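Local coordinates for protein enoyl-CoA hydratase, EchA3 (Mycobacterium marinum M, PDB 3R6H) that belongs to the enoyl-CoA hydratase/isomerase family and probably acts as a lyase in lipid metabolism, at residues 110-122 against 139-151. Residues are numbered along the deposited sequence; the frame is centred on the assembly and turned at random.
Sequences GAFLLCSGDHRVA and IPYAAMEVLKLRL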
loop_
_atom_site.group_PDB
_atom_site.type_symbol
_atom_site.label_atom_id
_atom_site.label_comp_id
_atom_site.label_asym_id
_atom_site.label_seq_id
_atom_site.Cartn_x
_atom_site.Cartn_y
_atom_site.Cartn_z
ATOM N N GLY A 110 -8.167 4.343 -20.139
ATOM C CA GLY A 110 -9.310 4.855 -19.403
ATOM C C GLY A 110 -9.117 4.670 -17.898
ATOM O O GLY A 110 -9.487 5.532 -17.100
ATOM N N ALA A 111 -8.557 3.526 -17.523
ATOM C CA ALA A 111 -8.210 3.268 -16.117
ATOM C C ALA A 111 -7.076 4.183 -15.633
ATOM O O ALA A 111 -7.069 4.641 -14.486
ATOM C CB ALA A 111 -7.839 1.753 -15.927
ATOM N N PHE A 112 -6.082 4.426 -16.472
ATOM C CA PHE A 112 -4.994 5.318 -16.066
ATOM C C PHE A 112 -5.499 6.745 -15.899
ATOM O O PHE A 112 -5.101 7.417 -14.946
ATOM C CB PHE A 112 -3.794 5.242 -17.015
ATOM C CG PHE A 112 -3.391 3.847 -17.370
ATOM C CD1 PHE A 112 -3.406 2.811 -16.426
ATOM C CD2 PHE A 112 -2.984 3.555 -18.664
ATOM C CE1 PHE A 112 -3.076 1.511 -16.780
ATOM C CE2 PHE A 112 -2.652 2.264 -19.022
ATOM C CZ PHE A 112 -2.685 1.229 -18.101
ATOM N N LEU A 113 -6.395 7.182 -16.797
ATOM C CA LEU A 113 -7.052 8.480 -16.672
ATOM C C LEU A 113 -7.870 8.557 -15.360
ATOM O O LEU A 113 -7.784 9.564 -14.637
ATOM C CB LEU A 113 -7.928 8.769 -17.918
ATOM C CG LEU A 113 -8.609 10.132 -17.954
ATOM C CD1 LEU A 113 -7.534 11.186 -17.966
ATOM C CD2 LEU A 113 -9.522 10.278 -19.203
ATOM N N LEU A 114 -8.637 7.501 -15.067
ATOM C CA LEU A 114 -9.429 7.405 -13.837
ATOM C C LEU A 114 -8.512 7.613 -12.609
ATOM O O LEU A 114 -8.847 8.351 -11.689
ATOM C CB LEU A 114 -10.130 6.029 -13.768
ATOM C CG LEU A 114 -10.745 5.637 -12.437
ATOM C CD1 LEU A 114 -11.902 6.607 -12.113
ATOM C CD2 LEU A 114 -11.183 4.151 -12.524
ATOM N N CYS A 115 -7.331 6.984 -12.638
ATOM C CA CYS A 115 -6.345 7.086 -11.553
ATOM C C CYS A 115 -5.573 8.424 -11.510
ATOM O O CYS A 115 -4.687 8.613 -10.649
ATOM C CB CYS A 115 -5.345 5.959 -11.686
ATOM S SG CYS A 115 -6.006 4.348 -11.209
ATOM N N SER A 116 -5.915 9.356 -12.406
ATOM C CA SER A 116 -5.215 10.625 -12.509
ATOM C C SER A 116 -5.910 11.782 -11.782
ATOM O O SER A 116 -5.380 12.877 -11.792
ATOM C CB SER A 116 -4.967 11.006 -13.992
ATOM O OG SER A 116 -4.275 9.959 -14.682
ATOM N N GLY A 117 -7.054 11.519 -11.127
ATOM C CA GLY A 117 -7.755 12.536 -10.335
ATOM C C GLY A 117 -7.618 12.338 -8.840
ATOM O O GLY A 117 -7.211 11.256 -8.353
ATOM N N ASP A 118 -8.057 13.337 -8.075
ATOM C CA ASP A 118 -7.922 13.291 -6.611
ATOM C C ASP A 118 -8.964 12.411 -5.914
ATOM O O ASP A 118 -8.670 11.814 -4.865
ATOM C CB ASP A 118 -7.988 14.703 -6.042
ATOM C CG ASP A 118 -6.838 15.566 -6.526
ATOM O OD1 ASP A 118 -5.708 15.372 -6.047
ATOM O OD2 ASP A 118 -7.054 16.387 -7.458
ATOM N N HIS A 119 -10.165 12.380 -6.484
ATOM C CA HIS A 119 -11.286 11.647 -5.908
ATOM C C HIS A 119 -12.015 11.002 -7.083
ATOM O O HIS A 119 -12.330 11.673 -8.090
ATOM C CB HIS A 119 -12.240 12.564 -5.127
ATOM C CG HIS A 119 -13.332 11.827 -4.416
ATOM N ND1 HIS A 119 -13.081 10.989 -3.357
ATOM C CD2 HIS A 119 -14.678 11.801 -4.603
ATOM C CE1 HIS A 119 -14.220 10.477 -2.915
ATOM N NE2 HIS A 119 -15.205 10.934 -3.670
ATOM N N ARG A 120 -12.267 9.704 -6.945
ATOM C CA ARG A 120 -12.811 8.888 -8.022
ATOM C C ARG A 120 -14.098 8.195 -7.604
ATOM O O ARG A 120 -14.091 7.385 -6.684
ATOM C CB ARG A 120 -11.763 7.870 -8.425
ATOM C CG ARG A 120 -10.482 8.434 -8.912
ATOM C CD ARG A 120 -9.366 7.432 -8.820
ATOM N NE ARG A 120 -9.099 7.052 -7.443
ATOM C CZ ARG A 120 -8.206 6.130 -7.094
ATOM N NH1 ARG A 120 -7.527 5.466 -8.042
ATOM N NH2 ARG A 120 -8.008 5.841 -5.823
ATOM N N VAL A 121 -15.201 8.530 -8.280
ATOM C CA VAL A 121 -16.550 8.034 -7.976
ATOM C C VAL A 121 -16.998 7.084 -9.104
ATOM O O VAL A 121 -16.946 7.448 -10.294
ATOM C CB VAL A 121 -17.561 9.185 -7.864
ATOM C CG1 VAL A 121 -18.927 8.650 -7.476
ATOM C CG2 VAL A 121 -17.098 10.254 -6.837
ATOM N N ALA A 122 -17.464 5.901 -8.726
ATOM C CA ALA A 122 -17.998 4.899 -9.655
ATOM C C ALA A 122 -19.184 4.176 -9.072
ATOM O O ALA A 122 -19.440 4.219 -7.870
ATOM C CB ALA A 122 -16.908 3.858 -10.056
ATOM N N ILE A 139 2.514 -3.015 -20.442
ATOM C CA ILE A 139 2.064 -1.721 -19.908
ATOM C C ILE A 139 3.214 -0.719 -19.910
ATOM O O ILE A 139 4.278 -1.006 -19.375
ATOM C CB ILE A 139 1.481 -1.838 -18.475
ATOM C CG1 ILE A 139 0.278 -2.793 -18.482
ATOM C CG2 ILE A 139 1.064 -0.422 -17.962
ATOM C CD1 ILE A 139 -0.426 -2.993 -17.123
ATOM N N PRO A 140 3.013 0.480 -20.493
ATOM C CA PRO A 140 4.072 1.483 -20.510
ATOM C C PRO A 140 4.533 1.900 -19.129
ATOM O O PRO A 140 3.739 1.859 -18.168
ATOM C CB PRO A 140 3.412 2.686 -21.209
ATOM C CG PRO A 140 2.404 2.087 -22.104
ATOM C CD PRO A 140 1.845 0.934 -21.244
ATOM N N TYR A 141 5.795 2.327 -19.017
ATOM C CA TYR A 141 6.348 2.732 -17.738
ATOM C C TYR A 141 5.529 3.844 -17.090
ATOM O O TYR A 141 5.277 3.790 -15.872
ATOM C CB TYR A 141 7.812 3.189 -17.878
ATOM C CG TYR A 141 8.781 2.026 -18.012
ATOM C CD1 TYR A 141 9.140 1.275 -16.909
ATOM C CD2 TYR A 141 9.338 1.696 -19.240
ATOM C CE1 TYR A 141 10.031 0.215 -17.008
ATOM C CE2 TYR A 141 10.238 0.612 -19.352
ATOM C CZ TYR A 141 10.575 -0.111 -18.224
ATOM O OH TYR A 141 11.465 -1.172 -18.305
ATOM N N ALA A 142 5.098 4.849 -17.861
ATOM C CA ALA A 142 4.312 5.939 -17.263
ATOM C C ALA A 142 3.000 5.450 -16.650
ATOM O O ALA A 142 2.602 5.921 -15.577
ATOM C CB ALA A 142 4.032 7.061 -18.245
ATOM N N ALA A 143 2.364 4.497 -17.323
ATOM C CA ALA A 143 1.122 3.874 -16.821
ATOM C C ALA A 143 1.385 3.067 -15.568
ATOM O O ALA A 143 0.583 3.088 -14.616
ATOM C CB ALA A 143 0.491 2.977 -17.915
ATOM N N MET A 144 2.505 2.348 -15.525
ATOM C CA MET A 144 2.818 1.607 -14.303
ATOM C C MET A 144 2.941 2.538 -13.105
ATOM O O MET A 144 2.523 2.212 -11.987
ATOM C CB MET A 144 4.081 0.748 -14.452
ATOM C CG MET A 144 3.958 -0.406 -15.511
ATOM S SD MET A 144 2.772 -1.677 -14.994
ATOM C CE MET A 144 3.774 -2.501 -13.738
ATOM N N GLU A 145 3.531 3.699 -13.325
ATOM C CA GLU A 145 3.718 4.648 -12.219
ATOM C C GLU A 145 2.371 5.213 -11.740
ATOM O O GLU A 145 2.163 5.430 -10.540
ATOM C CB GLU A 145 4.661 5.768 -12.644
ATOM C CG GLU A 145 6.105 5.307 -12.902
ATOM C CD GLU A 145 6.896 4.984 -11.684
ATOM O OE1 GLU A 145 6.512 5.361 -10.544
ATOM O OE2 GLU A 145 7.953 4.306 -11.845
ATOM N N VAL A 146 1.466 5.454 -12.669
ATOM C CA VAL A 146 0.112 5.898 -12.343
ATOM C C VAL A 146 -0.611 4.838 -11.497
ATOM O O VAL A 146 -1.176 5.166 -10.442
ATOM C CB VAL A 146 -0.706 6.214 -13.608
ATOM C CG1 VAL A 146 -2.171 6.395 -13.284
ATOM C CG2 VAL A 146 -0.163 7.497 -14.343
ATOM N N LEU A 147 -0.513 3.569 -11.906
ATOM C CA LEU A 147 -1.101 2.485 -11.121
ATOM C C LEU A 147 -0.451 2.376 -9.741
ATOM O O LEU A 147 -1.140 2.232 -8.738
ATOM C CB LEU A 147 -1.023 1.145 -11.843
ATOM C CG LEU A 147 -1.813 0.988 -13.138
ATOM C CD1 LEU A 147 -1.501 -0.376 -13.723
ATOM C CD2 LEU A 147 -3.337 1.200 -12.923
ATOM N N LYS A 148 0.880 2.446 -9.693
ATOM C CA LYS A 148 1.612 2.229 -8.436
ATOM C C LYS A 148 1.266 3.317 -7.433
ATOM O O LYS A 148 1.263 3.076 -6.232
ATOM C CB LYS A 148 3.107 2.254 -8.684
ATOM C CG LYS A 148 3.912 1.653 -7.529
ATOM C CD LYS A 148 5.363 1.564 -7.867
ATOM C CE LYS A 148 6.068 2.859 -7.630
ATOM N NZ LYS A 148 7.584 2.645 -7.533
ATOM N N LEU A 149 0.954 4.511 -7.925
ATOM C CA LEU A 149 0.605 5.608 -7.042
ATOM C C LEU A 149 -0.690 5.353 -6.251
ATOM O O LEU A 149 -0.859 5.930 -5.163
ATOM C CB LEU A 149 0.428 6.921 -7.834
ATOM C CG LEU A 149 0.243 8.217 -7.054
ATOM C CD1 LEU A 149 1.447 8.613 -6.195
ATOM C CD2 LEU A 149 -0.040 9.333 -8.110
ATOM N N ARG A 150 -1.618 4.577 -6.817
ATOM C CA ARG A 150 -2.974 4.414 -6.240
ATOM C C ARG A 150 -3.311 3.016 -5.751
ATOM O O ARG A 150 -4.031 2.855 -4.778
ATOM C CB ARG A 150 -4.065 4.871 -7.212
ATOM C CG ARG A 150 -3.867 6.230 -7.830
ATOM C CD ARG A 150 -3.678 7.308 -6.824
ATOM N NE ARG A 150 -4.910 7.874 -6.250
ATOM C CZ ARG A 150 -5.635 8.849 -6.805
ATOM N NH1 ARG A 150 -6.659 9.375 -6.159
ATOM N NH2 ARG A 150 -5.310 9.339 -7.989
ATOM N N LEU A 151 -2.759 1.985 -6.372
ATOM C CA LEU A 151 -3.187 0.628 -6.014
ATOM C C LEU A 151 -2.445 0.116 -4.800
ATOM O O LEU A 151 -1.314 0.499 -4.542
ATOM C CB LEU A 151 -2.975 -0.322 -7.190
ATOM C CG LEU A 151 -3.870 -0.057 -8.411
ATOM C CD1 LEU A 151 -3.713 -1.175 -9.500
ATOM C CD2 LEU A 151 -5.285 0.068 -8.083
#
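Ala143 sets its methyl over one face of the Phe112 ring: CB lies 3.6 Å from the ring centroid and only 17° off the normal, which defines a CH-pi contact. Leu147 meets the same ring differently, bringing CD2 to its edge near the ring plane, 3.9 Å from Phe112 CD1. This is the tight part of the contact, where the CA atoms of Phe112 and Ala143 come to 6.3 Å, the axes of segments 110-114 (the part of helix 109-114 that takes part here) and 141-150 being 9.6 Å apart at closest approach. Val146 extends it: with CG1 anti to its backbone N, that methyl reaches Cys115 CB at 3.6 Å. The packing is looser toward Ile139, whose CG2 stands 4.1 Å from Phe112 CZ, the slack edge of a wholly buried contact.

The other end is polar yet buried. Bends at chi2 and chi3 fold Arg150 back so that NH1 and NH2 both grip Gly117 O, which lies in the guanidinium plane; the NH2 bond, 2.7 Å long with an N-H...O angle of 152°, is the straighter. NH2 adds a weak bond to Cys115 O, so the guanidinium serves the turn that leads out of helix 109-114. The Arg120 guanidinium stacks flat on one face of it, the planes tilted by 24°. Asp178, salt-bridged to Arg120 and in a long, weak ion pair with Arg150, would offset the like charges.

In this crotonase-like fold the contact thus joins helix 141-150 to the connection between helix 109-114 and sheet strand 119-122. Phe85 of helix 75-92 packs on Phe112 and Ala143, Ile220 of helix 214-225 covers Val146, and Ser154 of a second subunit is hydrogen-bonded through OG to Arg120 NH2 and Arg150 O, tying this end to the subunit interface.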